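Local structure of peptidoglycan-recognition protein-LC isoform LCa (Drosophila melanogaster, 2F2L) at residues 41-46 / 74-79; 86-91 / 143-148; 136-141 / 158-163. The protein activates the imd/Relish pathway of innate immunity as a membrane receptor for bacterial peptidoglycan, this chain being its extracellular recognition domain of the amidase 2 family. One frame throughout, in Å; residues are numbered along the deposited sequence.

Contact 1 (41-46 / 74-79); sequences AICVLR and NVYVGR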
loop_
_atom_site.group_PDB
_atom_site.type_symbol
_atom_site.label_atom_id
_atom_site.label_comp_id
_atom_site.label_asym_id
_atom_site.label_seq_id
_atom_site.Cartn_x
_atom_site.Cartn_y
_atom_site.Cartn_z
ATOM N N ALA A 41 -2.427 9.909 -7.959
ATOM C CA ALA A 41 -1.243 9.757 -7.108
ATOM C C ALA A 41 -1.537 10.025 -5.622
ATOM O O ALA A 41 -1.028 9.324 -4.734
ATOM C CB ALA A 41 -0.111 10.663 -7.602
ATOM N N ILE A 42 -2.354 11.038 -5.346
ATOM C CA ILE A 42 -2.693 11.355 -3.960
ATOM C C ILE A 42 -3.746 10.391 -3.421
ATOM O O ILE A 42 -3.691 10.002 -2.257
ATOM C CB ILE A 42 -3.152 12.816 -3.803
ATOM C CG1 ILE A 42 -2.048 13.786 -4.265
ATOM C CG2 ILE A 42 -3.576 13.093 -2.362
ATOM C CD1 ILE A 42 -0.675 13.574 -3.635
ATOM N N CYS A 43 -4.708 10.001 -4.258
ATOM C CA CYS A 43 -5.695 8.997 -3.845
ATOM C C CYS A 43 -5.025 7.685 -3.475
ATOM O O CYS A 43 -5.395 7.064 -2.485
ATOM C CB CYS A 43 -6.742 8.761 -4.927
ATOM S SG CYS A 43 -7.893 10.158 -5.191
ATOM N N VAL A 44 -4.046 7.268 -4.270
ATOM C CA VAL A 44 -3.274 6.080 -3.966
ATOM C C VAL A 44 -2.621 6.193 -2.576
ATOM O O VAL A 44 -2.660 5.243 -1.812
ATOM C CB VAL A 44 -2.218 5.774 -5.071
ATOM C CG1 VAL A 44 -1.077 4.885 -4.547
ATOM C CG2 VAL A 44 -2.890 5.106 -6.282
ATOM N N LEU A 45 -2.033 7.351 -2.274
ATOM C CA LEU A 45 -1.477 7.629 -0.945
ATOM C C LEU A 45 -2.539 7.469 0.127
ATOM O O LEU A 45 -2.320 6.811 1.160
ATOM C CB LEU A 45 -0.908 9.052 -0.882
ATOM C CG LEU A 45 -0.154 9.438 0.396
ATOM C CD1 LEU A 45 1.030 8.512 0.619
ATOM C CD2 LEU A 45 0.307 10.880 0.315
ATOM N N ARG A 46 -3.702 8.070 -0.104
ATOM C CA ARG A 46 -4.783 7.968 0.873
ATOM C C ARG A 46 -5.196 6.516 1.124
ATOM O O ARG A 46 -5.352 6.109 2.283
ATOM C CB ARG A 46 -6.025 8.764 0.436
ATOM C CG ARG A 46 -5.795 10.240 0.183
ATOM C CD ARG A 46 -5.255 11.015 1.390
ATOM N NE ARG A 46 -5.060 12.411 0.990
ATOM C CZ ARG A 46 -4.071 13.207 1.390
ATOM N NH1 ARG A 46 -3.140 12.783 2.222
ATOM N NH2 ARG A 46 -4.008 14.440 0.919
ATOM N N ASN A 74 -12.074 8.094 -9.628
ATOM C CA ASN A 74 -11.640 6.710 -9.848
ATOM C C ASN A 74 -12.138 5.816 -8.718
ATOM O O ASN A 74 -12.301 6.273 -7.589
ATOM C CB ASN A 74 -10.108 6.604 -9.930
ATOM C CG ASN A 74 -9.539 7.204 -11.204
ATOM O OD1 ASN A 74 -10.064 6.989 -12.291
ATOM N ND2 ASN A 74 -8.457 7.954 -11.073
ATOM N N VAL A 75 -12.379 4.550 -9.038
ATOM C CA VAL A 75 -12.776 3.534 -8.072
ATOM C C VAL A 75 -11.540 2.703 -7.685
ATOM O O VAL A 75 -10.907 2.078 -8.545
ATOM C CB VAL A 75 -13.857 2.589 -8.653
ATOM C CG1 VAL A 75 -14.309 1.556 -7.610
ATOM C CG2 VAL A 75 -15.068 3.389 -9.160
ATOM N N TYR A 76 -11.206 2.715 -6.399
ATOM C CA TYR A 76 -10.046 1.980 -5.860
ATOM C C TYR A 76 -10.553 0.658 -5.312
ATOM O O TYR A 76 -11.454 0.627 -4.498
ATOM C CB TYR A 76 -9.330 2.834 -4.801
ATOM C CG TYR A 76 -8.688 4.008 -5.476
ATOM C CD1 TYR A 76 -7.353 3.991 -5.801
ATOM C CD2 TYR A 76 -9.450 5.100 -5.886
ATOM C CE1 TYR A 76 -6.763 5.048 -6.474
ATOM C CE2 TYR A 76 -8.877 6.163 -6.569
ATOM C CZ TYR A 76 -7.531 6.124 -6.873
ATOM O OH TYR A 76 -6.933 7.154 -7.554
ATOM N N VAL A 77 -10.005 -0.434 -5.816
ATOM C CA VAL A 77 -10.448 -1.746 -5.401
ATOM C C VAL A 77 -9.921 -2.030 -3.981
ATOM O O VAL A 77 -8.708 -1.966 -3.724
ATOM C CB VAL A 77 -9.996 -2.845 -6.393
ATOM C CG1 VAL A 77 -10.528 -4.202 -5.948
ATOM C CG2 VAL A 77 -10.489 -2.527 -7.818
ATOM N N GLY A 78 -10.856 -2.321 -3.082
ATOM C CA GLY A 78 -10.557 -2.698 -1.712
ATOM C C GLY A 78 -10.629 -4.206 -1.654
ATOM O O GLY A 78 -9.819 -4.887 -2.267
ATOM N N ARG A 79 -11.627 -4.732 -0.954
ATOM C CA ARG A 79 -11.852 -6.177 -0.919
ATOM C C ARG A 79 -12.582 -6.694 -2.158
ATOM O O ARG A 79 -12.706 -7.907 -2.354
ATOM C CB ARG A 79 -12.645 -6.552 0.320
ATOM C CG ARG A 79 -11.990 -6.093 1.598
ATOM C CD ARG A 79 -12.569 -6.777 2.821
ATOM N NE ARG A 79 -11.899 -6.295 4.028
ATOM C CZ ARG A 79 -12.010 -6.832 5.237
ATOM N NH1 ARG A 79 -12.792 -7.885 5.447
ATOM N NH2 ARG A 79 -11.318 -6.314 6.249
#

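Contact 2 (86-91 / 143-148); sequences AHMNNI and KLMPSV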
loop_
_atom_site.group_PDB
_atom_site.type_symbol
_atom_site.label_atom_id
_atom_site.label_comp_id
_atom_site.label_asym_id
_atom_site.label_seq_id
_atom_site.Cartn_x
_atom_site.Cartn_y
_atom_site.Cartn_z
ATOM N N ALA A 86 -15.581 -5.166 6.321
ATOM C CA ALA A 86 -15.558 -5.041 7.775
ATOM C C ALA A 86 -15.951 -3.615 8.190
ATOM O O ALA A 86 -15.538 -3.098 9.226
ATOM C CB ALA A 86 -14.184 -5.399 8.290
ATOM N N HIS A 87 -16.803 -3.017 7.376
ATOM C CA HIS A 87 -17.142 -1.609 7.486
ATOM C C HIS A 87 -18.060 -1.285 8.672
ATOM O O HIS A 87 -17.854 -0.280 9.328
ATOM C CB HIS A 87 -17.723 -1.100 6.155
ATOM C CG HIS A 87 -18.758 -1.998 5.558
ATOM N ND1 HIS A 87 -18.437 -3.154 4.874
ATOM C CD2 HIS A 87 -20.110 -1.921 5.561
ATOM C CE1 HIS A 87 -19.552 -3.742 4.471
ATOM N NE2 HIS A 87 -20.580 -3.015 4.876
ATOM N N MET A 88 -19.054 -2.117 8.965
ATOM C CA MET A 88 -19.961 -1.850 10.102
ATOM C C MET A 88 -19.514 -2.449 11.450
ATOM O O MET A 88 -20.107 -2.133 12.500
ATOM C CB MET A 88 -21.371 -2.356 9.785
ATOM C CG MET A 88 -21.960 -1.806 8.501
ATOM S SD MET A 88 -21.982 -0.005 8.424
ATOM C CE MET A 88 -23.371 0.272 9.520
ATOM N N ASN A 89 -18.486 -3.297 11.438
ATOM C CA ASN A 89 -18.066 -4.022 12.648
ATOM C C ASN A 89 -19.256 -4.770 13.239
ATOM O O ASN A 89 -19.455 -4.810 14.458
ATOM C CB ASN A 89 -17.479 -3.059 13.686
ATOM C CG ASN A 89 -16.373 -2.198 13.115
ATOM O OD1 ASN A 89 -15.322 -2.703 12.725
ATOM N ND2 ASN A 89 -16.598 -0.884 13.075
ATOM N N ASN A 90 -20.054 -5.340 12.345
ATOM C CA ASN A 90 -21.268 -6.035 12.702
ATOM C C ASN A 90 -21.515 -7.077 11.632
ATOM O O ASN A 90 -21.717 -6.731 10.464
ATOM C CB ASN A 90 -22.412 -5.030 12.767
ATOM C CG ASN A 90 -23.732 -5.667 13.069
ATOM O OD1 ASN A 90 -24.241 -6.455 12.289
ATOM N ND2 ASN A 90 -24.305 -5.312 14.188
ATOM N N ILE A 91 -21.479 -8.348 12.030
ATOM C CA ILE A 91 -21.498 -9.464 11.071
ATOM C C ILE A 91 -22.815 -9.533 10.277
ATOM O O ILE A 91 -22.822 -9.954 9.126
ATOM C CB ILE A 91 -21.188 -10.830 11.775
ATOM C CG1 ILE A 91 -20.952 -11.956 10.749
ATOM C CG2 ILE A 91 -22.314 -11.226 12.771
ATOM C CD1 ILE A 91 -19.825 -11.697 9.782
ATOM N N LYS A 143 -27.246 6.087 9.112
ATOM C CA LYS A 143 -28.664 5.763 9.286
ATOM C C LYS A 143 -28.788 4.403 9.975
ATOM O O LYS A 143 -29.624 4.216 10.847
ATOM C CB LYS A 143 -29.389 5.768 7.931
ATOM C CG LYS A 143 -30.799 5.168 7.953
ATOM C CD LYS A 143 -31.706 5.732 6.845
ATOM C CE LYS A 143 -33.090 5.067 6.865
ATOM N NZ LYS A 143 -34.220 5.995 6.494
ATOM N N LEU A 144 -27.921 3.468 9.597
ATOM C CA LEU A 144 -27.935 2.116 10.152
ATOM C C LEU A 144 -27.485 2.086 11.614
ATOM O O LEU A 144 -28.020 1.326 12.424
ATOM C CB LEU A 144 -27.039 1.192 9.306
ATOM C CG LEU A 144 -27.497 0.929 7.873
ATOM C CD1 LEU A 144 -26.449 0.096 7.115
ATOM C CD2 LEU A 144 -28.852 0.235 7.847
ATOM N N MET A 145 -26.494 2.914 11.939
ATOM C CA MET A 145 -25.949 3.005 13.294
ATOM C C MET A 145 -25.782 4.477 13.632
ATOM O O MET A 145 -24.689 5.030 13.493
ATOM C CB MET A 145 -24.605 2.263 13.385
ATOM C CG MET A 145 -24.732 0.760 13.190
ATOM S SD MET A 145 -23.172 -0.166 13.307
ATOM C CE MET A 145 -23.745 -1.797 12.934
ATOM N N PRO A 146 -26.882 5.128 14.053
ATOM C CA PRO A 146 -26.895 6.559 14.386
ATOM C C PRO A 146 -25.908 6.990 15.465
ATOM O O PRO A 146 -25.490 8.148 15.474
ATOM C CB PRO A 146 -28.328 6.787 14.872
ATOM C CG PRO A 146 -29.117 5.697 14.235
ATOM C CD PRO A 146 -28.215 4.525 14.226
ATOM N N SER A 147 -25.531 6.078 16.355
ATOM C CA SER A 147 -24.673 6.433 17.484
ATOM C C SER A 147 -23.192 6.531 17.124
ATOM O O SER A 147 -22.410 7.042 17.922
ATOM C CB SER A 147 -24.828 5.417 18.610
ATOM O OG SER A 147 -24.197 4.200 18.252
ATOM N N VAL A 148 -22.802 6.040 15.951
ATOM C CA VAL A 148 -21.383 5.955 15.599
ATOM C C VAL A 148 -20.927 7.271 14.982
ATOM O O VAL A 148 -21.386 7.666 13.916
ATOM C CB VAL A 148 -21.077 4.759 14.662
ATOM C CG1 VAL A 148 -19.564 4.640 14.396
ATOM C CG2 VAL A 148 -21.594 3.470 15.274
#

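Contact 3 (136-141 / 158-163); sequences YRFTAS and ASFANW. With HSQ (2-acetylamino-2-deoxy-alpha-L-idopyranose), chain D.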
loop_
_atom_site.group_PDB
_atom_site.type_symbol
_atom_site.label_atom_id
_atom_site.label_comp_id
_atom_site.label_asym_id
_atom_site.label_seq_id
_atom_site.Cartn_x
_atom_site.Cartn_y
_atom_site.Cartn_z
ATOM N N TYR A 136 -31.814 -3.280 -5.089
ATOM C CA TYR A 136 -30.975 -2.945 -3.931
ATOM C C TYR A 136 -31.402 -1.650 -3.253
ATOM O O TYR A 136 -31.955 -0.742 -3.881
ATOM C CB TYR A 136 -29.504 -2.800 -4.327
ATOM C CG TYR A 136 -29.209 -1.611 -5.223
ATOM C CD1 TYR A 136 -28.757 -0.408 -4.695
ATOM C CD2 TYR A 136 -29.379 -1.692 -6.609
ATOM C CE1 TYR A 136 -28.499 0.684 -5.513
ATOM C CE2 TYR A 136 -29.118 -0.608 -7.432
ATOM C CZ TYR A 136 -28.680 0.581 -6.882
ATOM O OH TYR A 136 -28.404 1.658 -7.711
ATOM N N ARG A 137 -31.091 -1.577 -1.967
ATOM C CA ARG A 137 -31.126 -0.345 -1.215
ATOM C C ARG A 137 -29.692 0.211 -1.061
ATOM O O ARG A 137 -28.749 -0.531 -0.743
ATOM C CB ARG A 137 -31.763 -0.642 0.139
ATOM C CG ARG A 137 -31.572 0.408 1.182
ATOM C CD ARG A 137 -32.200 -0.050 2.505
ATOM N NE ARG A 137 -32.017 0.954 3.550
ATOM C CZ ARG A 137 -32.157 0.741 4.852
ATOM N NH1 ARG A 137 -32.446 -0.473 5.315
ATOM N NH2 ARG A 137 -31.973 1.758 5.690
ATOM N N PHE A 138 -29.535 1.511 -1.312
ATOM C CA PHE A 138 -28.278 2.240 -1.079
ATOM C C PHE A 138 -28.554 3.144 0.123
ATOM O O PHE A 138 -29.543 3.891 0.135
ATOM C CB PHE A 138 -27.919 3.031 -2.343
ATOM C CG PHE A 138 -26.565 3.733 -2.318
ATOM C CD1 PHE A 138 -25.487 3.246 -1.583
ATOM C CD2 PHE A 138 -26.370 4.866 -3.096
ATOM C CE1 PHE A 138 -24.258 3.904 -1.587
ATOM C CE2 PHE A 138 -25.138 5.535 -3.107
ATOM C CZ PHE A 138 -24.075 5.041 -2.358
ATOM N N THR A 139 -27.740 3.044 1.168
ATOM C CA THR A 139 -27.987 3.830 2.385
ATOM C C THR A 139 -26.718 4.308 3.065
ATOM O O THR A 139 -25.622 3.906 2.702
ATOM C CB THR A 139 -28.847 3.053 3.408
ATOM O OG1 THR A 139 -29.318 3.952 4.424
ATOM C CG2 THR A 139 -28.090 1.952 4.048
ATOM N N ALA A 140 -26.902 5.178 4.053
ATOM C CA ALA A 140 -25.821 5.716 4.848
ATOM C C ALA A 140 -25.528 4.794 6.000
ATOM O O ALA A 140 -26.446 4.303 6.690
ATOM C CB ALA A 140 -26.184 7.098 5.371
ATOM N N SER A 141 -24.239 4.576 6.222
ATOM C CA SER A 141 -23.779 3.881 7.405
ATOM C C SER A 141 -24.335 4.511 8.681
ATOM O O SER A 141 -24.636 3.802 9.637
ATOM C CB SER A 141 -22.246 3.834 7.438
ATOM O OG SER A 141 -21.692 5.131 7.536
ATOM N N ALA A 158 -26.445 13.645 1.892
ATOM C CA ALA A 158 -27.395 14.581 1.276
ATOM C C ALA A 158 -27.296 14.574 -0.249
ATOM O O ALA A 158 -28.284 14.816 -0.936
ATOM C CB ALA A 158 -27.165 15.991 1.809
ATOM N N SER A 159 -26.102 14.273 -0.765
ATOM C CA SER A 159 -25.861 14.197 -2.210
ATOM C C SER A 159 -26.576 13.027 -2.902
ATOM O O SER A 159 -26.783 13.063 -4.118
ATOM C CB SER A 159 -24.350 14.128 -2.487
ATOM O OG SER A 159 -23.659 15.145 -1.760
ATOM N N PHE A 160 -26.944 11.999 -2.135
ATOM C CA PHE A 160 -27.688 10.845 -2.660
ATOM C C PHE A 160 -29.170 10.854 -2.284
ATOM O O PHE A 160 -29.916 9.960 -2.669
ATOM C CB PHE A 160 -27.089 9.538 -2.132
ATOM C CG PHE A 160 -25.635 9.377 -2.416
ATOM C CD1 PHE A 160 -25.168 9.383 -3.717
ATOM C CD2 PHE A 160 -24.735 9.192 -1.380
ATOM C CE1 PHE A 160 -23.824 9.217 -3.984
ATOM C CE2 PHE A 160 -23.396 9.020 -1.631
ATOM C CZ PHE A 160 -22.933 9.025 -2.938
ATOM N N ALA A 161 -29.597 11.872 -1.551
ATOM C CA ALA A 161 -30.945 11.895 -0.962
ATOM C C ALA A 161 -32.091 11.749 -1.966
ATOM O O ALA A 161 -33.113 11.146 -1.645
ATOM C CB ALA A 161 -31.128 13.157 -0.118
ATOM N N ASN A 162 -31.922 12.280 -3.175
ATOM C CA ASN A 162 -32.947 12.151 -4.223
ATOM C C ASN A 162 -32.783 10.968 -5.186
ATOM O O ASN A 162 -33.542 10.849 -6.141
ATOM C CB ASN A 162 -33.138 13.472 -5.003
ATOM C CG ASN A 162 -31.866 13.982 -5.691
ATOM O OD1 ASN A 162 -30.802 13.362 -5.635
ATOM N ND2 ASN A 162 -31.978 15.172 -6.299
ATOM N N TRP A 163 -31.831 10.067 -4.923
ATOM C CA TRP A 163 -31.634 8.904 -5.789
ATOM C C TRP A 163 -32.684 7.846 -5.490
ATOM O O TRP A 163 -33.002 7.594 -4.333
ATOM C CB TRP A 163 -30.243 8.301 -5.595
ATOM C CG TRP A 163 -29.125 9.140 -6.105
ATOM C CD1 TRP A 163 -29.124 10.494 -6.308
ATOM C CD2 TRP A 163 -27.820 8.680 -6.455
ATOM N NE1 TRP A 163 -27.894 10.901 -6.774
ATOM C CE2 TRP A 163 -27.075 9.806 -6.873
ATOM C CE3 TRP A 163 -27.199 7.419 -6.453
ATOM C CZ2 TRP A 163 -25.741 9.708 -7.286
ATOM C CZ3 TRP A 163 -25.876 7.328 -6.870
ATOM C CH2 TRP A 163 -25.164 8.462 -7.275
HETATM C C1 HSQ D . -31.678 15.201 -7.717
HETATM C C2 HSQ D . -31.909 14.513 -9.057
HETATM C C3 HSQ D . -31.708 15.430 -10.281
HETATM C C4 HSQ D . -31.411 16.918 -10.026
HETATM C C5 HSQ D . -30.903 17.244 -8.616
HETATM C C6 HSQ D . -29.689 18.172 -8.561
HETATM C C7 HSQ D . -31.192 12.314 -9.917
HETATM C C8 HSQ D . -30.835 12.453 -11.376
HETATM N N2 HSQ D . -30.983 13.385 -9.139
HETATM O O3 HSQ D . -32.854 15.348 -11.111
HETATM O O4 HSQ D . -30.518 17.391 -11.012
HETATM O O5 HSQ D . -30.577 16.066 -7.916
HETATM O O6 HSQ D . -29.430 18.475 -7.203
HETATM O O7 HSQ D . -31.638 11.247 -9.475
#

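Contact 1 (41-46 / 74-79)
At the Cys37-Cys43 disulfide of this amidase-like recognition domain, Tyr76 of strand 75-77 brings its ring end up to Cys43 and its edge to Val44 of helix 40-57. CG of Tyr76 is anti to the carbonyl carbon (chi1 -68°), and this torsion sends the ring from the strand to the helix. The hydroxyl end meets Cys43 first. Tyr76 OH lies 3.1 Å from Cys43 CB, and Tyr76 CZ lies 3.4 Å from the same carbon. The approach is oblique to the ring. Val44 comes in at the ring edge, near its plane, with Val44 CG2 3.9 Å from Tyr76 CE1. The Val44 and Tyr76 side chains cross at about a right angle.

Between these two segments, helix 40-57 meets the mixed sheet of the PGRP domain through this one tyrosine. Cys43 SG is bonded to Cys37 SG, tying the helix start to the preceding loop. This sulfur also makes a sulfur-aromatic contact, 5.2 Å from the Tyr76 ring centroid and 52° off the ring normal. Tyr76 OH and Asn74 ND2 both bond Asp72 OD2, which holds the buried hydroxyl in place. Val44 also packs on Phe54 of the neighbouring LCx chain, and further along the same helix Arg48, Leu49, Thr52 and Glu56 line the pocket of the bound muropeptide.

Contact 2 (86-91 / 143-148)
Met88 and Met145 bring their CA atoms within 8.3 Å of each other where the irregular 86-91 loop passes the end of helix 141-144. Met145 is the first residue to leave helical geometry, and it starts a type I beta turn that runs to Val148. The turn is closed by Val148 N bonding to Met145 O at 3.3 Å.

The contact itself is made mostly by two methionines of opposite shape. The Met88 chain is bent at both chi2 and chi3 (-55° and -76°), which curls its methyl back toward the helix end. Met88 CE then sits 3.8 Å from Leu144 CB and also 3.8 Å from Met145 SD. Met145 is extended beyond CG and reaches straight across to the loop. Its methyl ends beside Asn90, with Met145 CE 3.5 Å from Asn90 CB. The same methyl lies 3.7 Å from the backbone oxygen Met88 O. The two thioether chains pass each other obliquely, while the Met88 and Leu144 side chains cross at about a right angle.

Asn90 is the N-cap of helix 91-94. Its OD1 accepts from Tyr93 N, while Asp94 binds the backbone N of both Met88 and Asn90, and these bonds hold the loop that carries the two residues. Tyr93 and Phe151 pack on both Met88 and Met145, and Ile28 of strand 24-31 touches Met88 and Leu144.

No hydrogen bond crosses between the two segments. The join depends on van der Waals contact between flexible thioether chains, and the polar bonds run within each side: the Asn90 cap and Asp94 in the loop, the turn bond at Met145.

Contact 3 (136-141 / 158-163)
Phe138 leaves strand 136-140 toward the turn at Phe160 and Trp163. Its CB lies at the edge of the Tyr136 ring, in that ring's plane. CG is anti to the backbone N (chi1 -174°), which carries the ring out to the 158-163 segment. Phe138 CE2 does most of the touching. It stands over the centre of one face of Phe160, 3.9 Å from Phe160 CD1. At the tip, Phe138 CZ is 4.1 Å from Phe160 CE2. The pair is edge-to-face, with centroids 4.9 Å apart and planes at 56°. Phe138 CE2 also meets Trp163 CZ3 at 4.2 Å, obliquely to both rings.

The partners are set by a type I beta turn from Phe160 to Trp163, in which Trp163 N bonds to Phe160 O. Within that turn Asn162 ND2 is joined covalently to C1 of the HSQ sugar at 1.4 Å.

Trp166 adds a further edge-to-face partner for Phe138. Phe138 also touches Val27 and Ala29 of strand 24-31, while Leu116 of helix 113-128 packs on Phe160. The cluster thus packs between strand 136-140, helix 113-128 and the C-terminal segment.

Overall arrangement
Contacts 1 and 3 are buried and reach the same mixed sheet. Contact 1 meets strand 75-77 near one margin, and contact 3 meets the outermost strand 136-140. Their centres lie about 22 Å apart, on opposite sides of the chain centre. Contact 2 is only partly buried and joins the 86-91 loop to the end of helix 141-144 and the turn after it. It abuts contact 3: helix 141-144 follows strand 136-140, and Leu144 packs on Thr139. It also meets contact 1 where Arg79 touches Ala86. The chemistry differs: a tyrosine against a disulfide cysteine and a valine in contact 1, thioethers in contact 2, and aromatic rings in contact 3. Only contact 1 is touched by the LCx chain.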